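PDB 4MJ3: haloalkane dehalogenase from Mycobacterium rhodesiae, which hydrolyses carbon-halogen bonds, converting haloalkanes to the corresponding alcohol and halide ion, probably through a covalent alkyl-enzyme intermediate. Local coordinates for residues C121-G126 against A278-Q283; D116-C121 against F140-A145. One frame throughout, in Å; residues are numbered along the deposited sequence.

Contact 1 (C121-G126 against A278-Q283); sequences CQDWGG and AGHFLQ
D123 meets H280 from a backbone with a positive phi (54°), the sharp turn between a strand and a helix that is the nucleophile elbow of the alpha/beta hydrolase fold. H280 NE2 donates to D123 OD2 at 2.6 Å, a short bond lying nearly in the imidazole plane and using the anti lone pair of the oxygen. The carboxylate is turned 70° against the ring, and its other oxygen, OD1, accepts from the backbone N of W124 at 2.6 Å and also from the backbone N of E55. On the far side of the imidazole, ND1 is bonded to D250, so hydrogen bonds at both nitrogens fix the ring's rotation. In haloalkane dehalogenases an aspartate at the elbow is the nucleophile and a histidine paired with an acid activates water; D123, H280 and D250 are consistent with those roles.

Glycines suit the turn: a CB on G125 would run into Q122 O, and one on G126 would be crowded by C121 SG; small residues near the nucleophile are typical of the elbow.

Q122 reaches from one segment to the other and buries the most area here. Its CG lies opposite the backbone N (chi1 -180°) and the chain then bends, carrying the amide across to the loop before helix 282-300. There NE2 sits above one face of the H280 ring, toward its rim, and gives a weak bond of 3.0 Å to H280 O, which also accepts from N147. An amide serves well here because its other end can accept: Q283 NE2 makes a weak, long but straight bond to Q122 OE1 at 3.3 Å. L282 adds an apolar touch, CD2 reaching Q122 CG at 3.9 Å. Q283 OE1, buried without a hydrogen-bonding partner, stands 3.7 Å from Q122 CD.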
# COMPACT_ATOMS: atom_id res chain seq x y z
N CYS A 121 5.98 0.65 1.98
CA CYS A 121 4.96 0.41 0.96
C CYS A 121 5.10 -0.97 0.31
O CYS A 121 6.19 -1.48 0.18
CB CYS A 121 5.00 1.52 -0.08
SG CYS A 121 6.57 1.70 -1.00
N GLN A 122 3.95 -1.51 -0.09
CA GLN A 122 3.84 -2.85 -0.66
C GLN A 122 2.70 -2.84 -1.67
O GLN A 122 1.70 -2.12 -1.48
CB GLN A 122 3.54 -3.83 0.49
CG GLN A 122 3.39 -5.29 0.11
CD GLN A 122 1.94 -5.76 -0.05
OE1 GLN A 122 1.00 -5.09 0.35
NE2 GLN A 122 1.77 -6.94 -0.63
N ASP A 123 2.83 -3.62 -2.76
CA ASP A 123 1.77 -3.75 -3.77
C ASP A 123 1.39 -2.32 -4.23
O ASP A 123 2.28 -1.46 -4.42
CB ASP A 123 0.59 -4.54 -3.13
CG ASP A 123 -0.47 -5.02 -4.12
OD1 ASP A 123 -1.36 -4.23 -4.53
OD2 ASP A 123 -0.47 -6.23 -4.45
N TRP A 124 0.09 -2.04 -4.40
CA TRP A 124 -0.36 -0.72 -4.83
C TRP A 124 -0.02 0.40 -3.84
O TRP A 124 0.04 1.57 -4.23
CB TRP A 124 -1.87 -0.74 -5.13
CG TRP A 124 -2.18 -1.02 -6.55
CD1 TRP A 124 -2.54 -2.22 -7.08
CD2 TRP A 124 -2.15 -0.09 -7.65
NE1 TRP A 124 -2.77 -2.09 -8.42
CE2 TRP A 124 -2.52 -0.79 -8.80
CE3 TRP A 124 -1.89 1.28 -7.75
CZ2 TRP A 124 -2.61 -0.18 -10.05
CZ3 TRP A 124 -1.96 1.89 -8.99
CH2 TRP A 124 -2.33 1.15 -10.12
N GLY A 125 0.24 0.06 -2.57
CA GLY A 125 0.76 1.03 -1.62
C GLY A 125 2.02 1.69 -2.14
O GLY A 125 2.23 2.89 -1.96
N GLY A 126 2.86 0.91 -2.82
CA GLY A 126 4.06 1.43 -3.46
C GLY A 126 3.84 2.01 -4.85
O GLY A 126 4.50 2.99 -5.22
N ALA A 278 8.41 -15.56 3.26
CA ALA A 278 7.23 -14.74 3.13
C ALA A 278 6.81 -14.59 1.67
O ALA A 278 7.65 -14.46 0.79
CB ALA A 278 7.44 -13.37 3.77
N GLY A 279 5.50 -14.60 1.47
CA GLY A 279 4.93 -14.42 0.14
C GLY A 279 4.70 -12.97 -0.19
O GLY A 279 5.27 -12.06 0.42
N HIS A 280 3.84 -12.73 -1.18
CA HIS A 280 3.51 -11.38 -1.59
C HIS A 280 3.06 -10.48 -0.44
O HIS A 280 3.56 -9.37 -0.27
CB HIS A 280 2.40 -11.44 -2.64
CG HIS A 280 2.01 -10.11 -3.16
ND1 HIS A 280 2.85 -9.32 -3.91
CD2 HIS A 280 0.85 -9.41 -3.04
CE1 HIS A 280 2.23 -8.20 -4.23
NE2 HIS A 280 1.02 -8.22 -3.69
N PHE A 281 2.13 -10.97 0.37
CA PHE A 281 1.62 -10.24 1.53
C PHE A 281 2.53 -10.52 2.71
O PHE A 281 2.16 -11.17 3.69
CB PHE A 281 0.17 -10.60 1.82
CG PHE A 281 -0.76 -10.21 0.73
CD1 PHE A 281 -1.18 -8.89 0.59
CD2 PHE A 281 -1.19 -11.13 -0.19
CE1 PHE A 281 -2.02 -8.49 -0.42
CE2 PHE A 281 -2.03 -10.75 -1.23
CZ PHE A 281 -2.46 -9.43 -1.34
N LEU A 282 3.76 -10.00 2.60
CA LEU A 282 4.81 -10.38 3.54
C LEU A 282 4.51 -9.91 4.97
O LEU A 282 5.06 -10.46 5.92
CB LEU A 282 6.17 -9.87 3.07
CG LEU A 282 6.56 -8.41 3.27
CD1 LEU A 282 8.03 -8.25 2.88
CD2 LEU A 282 5.71 -7.47 2.42
N GLN A 283 3.65 -8.90 5.11
CA GLN A 283 3.26 -8.39 6.42
C GLN A 283 2.45 -9.42 7.20
O GLN A 283 2.42 -9.36 8.43
CB GLN A 283 2.46 -7.08 6.29
CG GLN A 283 3.08 -6.04 5.36
CD GLN A 283 2.50 -6.08 3.96
OE1 GLN A 283 2.27 -7.16 3.40
NE2 GLN A 283 2.28 -4.90 3.38

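Contact 2 (D116-C121 against F140-A145)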
# COMPACT_ATOMS: atom_id res chain seq x y z
N ASP A 116 8.30 14.74 7.08
CA ASP A 116 9.54 13.98 7.23
C ASP A 116 9.23 12.49 7.39
O ASP A 116 9.67 11.83 8.33
CB ASP A 116 10.36 14.52 8.40
CG ASP A 116 10.77 15.96 8.21
OD1 ASP A 116 11.30 16.29 7.12
OD2 ASP A 116 10.54 16.78 9.12
N VAL A 117 8.49 11.98 6.42
CA VAL A 117 7.88 10.67 6.49
C VAL A 117 8.84 9.55 6.09
O VAL A 117 9.58 9.69 5.12
CB VAL A 117 6.66 10.64 5.55
CG1 VAL A 117 6.09 9.26 5.41
CG2 VAL A 117 5.62 11.62 6.05
N THR A 118 8.79 8.44 6.84
CA THR A 118 9.40 7.17 6.41
C THR A 118 8.30 6.30 5.80
O THR A 118 7.45 5.76 6.51
CB THR A 118 10.13 6.47 7.55
OG1 THR A 118 11.24 7.28 7.97
CG2 THR A 118 10.67 5.10 7.12
N LEU A 119 8.30 6.22 4.47
CA LEU A 119 7.30 5.44 3.77
C LEU A 119 7.65 3.97 3.82
O LEU A 119 8.78 3.58 3.50
CB LEU A 119 7.20 5.89 2.32
CG LEU A 119 6.26 5.11 1.41
CD1 LEU A 119 4.82 5.25 1.87
CD2 LEU A 119 6.40 5.62 -0.02
N VAL A 120 6.68 3.14 4.17
CA VAL A 120 6.79 1.69 4.01
C VAL A 120 5.65 1.28 3.10
O VAL A 120 4.47 1.53 3.39
CB VAL A 120 6.68 0.97 5.34
CG1 VAL A 120 6.72 -0.54 5.12
CG2 VAL A 120 7.77 1.44 6.30
N CYS A 121 5.98 0.65 1.98
CA CYS A 121 4.96 0.41 0.96
C CYS A 121 5.10 -0.97 0.31
O CYS A 121 6.19 -1.48 0.18
CB CYS A 121 5.00 1.52 -0.08
SG CYS A 121 6.57 1.70 -1.00
N PHE A 140 9.35 13.15 2.14
CA PHE A 140 9.82 11.82 2.55
C PHE A 140 11.27 11.82 3.01
O PHE A 140 12.17 12.12 2.24
CB PHE A 140 9.60 10.83 1.41
CG PHE A 140 8.16 10.70 1.03
CD1 PHE A 140 7.31 9.83 1.71
CD2 PHE A 140 7.62 11.51 0.04
CE1 PHE A 140 5.97 9.74 1.39
CE2 PHE A 140 6.28 11.43 -0.29
CZ PHE A 140 5.45 10.55 0.38
N ALA A 141 11.48 11.52 4.30
CA ALA A 141 12.81 11.41 4.85
C ALA A 141 13.50 10.12 4.39
O ALA A 141 14.73 10.12 4.18
CB ALA A 141 12.76 11.47 6.37
N ARG A 142 12.73 9.03 4.32
CA ARG A 142 13.26 7.70 3.97
C ARG A 142 12.16 6.88 3.30
O ARG A 142 10.98 7.19 3.46
CB ARG A 142 13.71 6.93 5.20
CG ARG A 142 14.53 7.72 6.21
CD ARG A 142 14.88 6.86 7.38
NE ARG A 142 15.46 7.62 8.48
CZ ARG A 142 14.76 8.28 9.41
NH1 ARG A 142 13.42 8.32 9.41
NH2 ARG A 142 15.42 8.95 10.34
N VAL A 143 12.57 5.84 2.57
CA VAL A 143 11.62 4.96 1.89
C VAL A 143 12.03 3.49 2.07
O VAL A 143 13.21 3.15 1.92
CB VAL A 143 11.55 5.28 0.38
CG1 VAL A 143 10.60 4.31 -0.31
CG2 VAL A 143 11.12 6.73 0.16
N VAL A 144 11.06 2.66 2.44
CA VAL A 144 11.20 1.20 2.46
C VAL A 144 10.24 0.65 1.42
O VAL A 144 9.03 0.86 1.51
CB VAL A 144 10.87 0.62 3.84
CG1 VAL A 144 11.03 -0.90 3.81
CG2 VAL A 144 11.76 1.25 4.88
N ALA A 145 10.78 -0.05 0.43
CA ALA A 145 9.97 -0.71 -0.60
C ALA A 145 9.99 -2.20 -0.36
O ALA A 145 11.07 -2.80 -0.26
CB ALA A 145 10.51 -0.39 -1.98
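T118 and R142 are register neighbours on adjacent parallel strands; their side chains cross at a slant, and R142 NH1 donates to T118 OG1 at 2.8 Å, with the hydroxyl oxygen in the guanidinium plane. The arginine's extended chain carries the guanidinium group past T118 to E47, just before strand 48-52, and N301, just after helix 282-300: NH2 forms a salt bridge with E47 and also bonds N301 O. The threonine offers a compact hydroxyl exactly where that chain passes.

Behind these side chains runs the parallel ladder. L119 N donates to R142 O at 3.0 Å, V144 N gives to L119 O at 2.7 Å, and C121 N reaches V144 O at 3.1 Å. At its start the register slips by one residue in a beta bulge, and V117 O receives two weak bonds, from A141 N and R142 N.

Beta-branched and other apolar residues suit a sheet buried on both sides. V120 CG2 rests on V144 CB at 4.0 Å, and this face, with T118 and R142, is covered by V294 and F297 of helix 282-300. On the other face V117 CG1 and L119 CB adjoin CD1 of the F140 ring, while V133 of helix 124-135 packs on L119, F140 and V143. Strand 117-121, helix 124-135 and strand 140-145 thus form a right-handed beta-alpha-beta crossover in the central sheet of the alpha/beta hydrolase fold.

Overall arrangement
C121 belongs to both contacts: it ends the ladder of contact 2 and leads directly into the turn of contact 1, and the centres of the two contacts are about 14 Å apart. The probable catalytic elbow follows directly on from the C-terminal end of strand 117-121. Helix 124-135 starts in contact 1 and covers one face of contact 2; helix 282-300, whose first residues join contact 1, covers the other. The loop after strand 140-145 returns to the same site, where N147 and T148 bond to residues of contact 1. Contact 1 is also the more central, about 7 Å from the centre of the chain against 12 Å for contact 2.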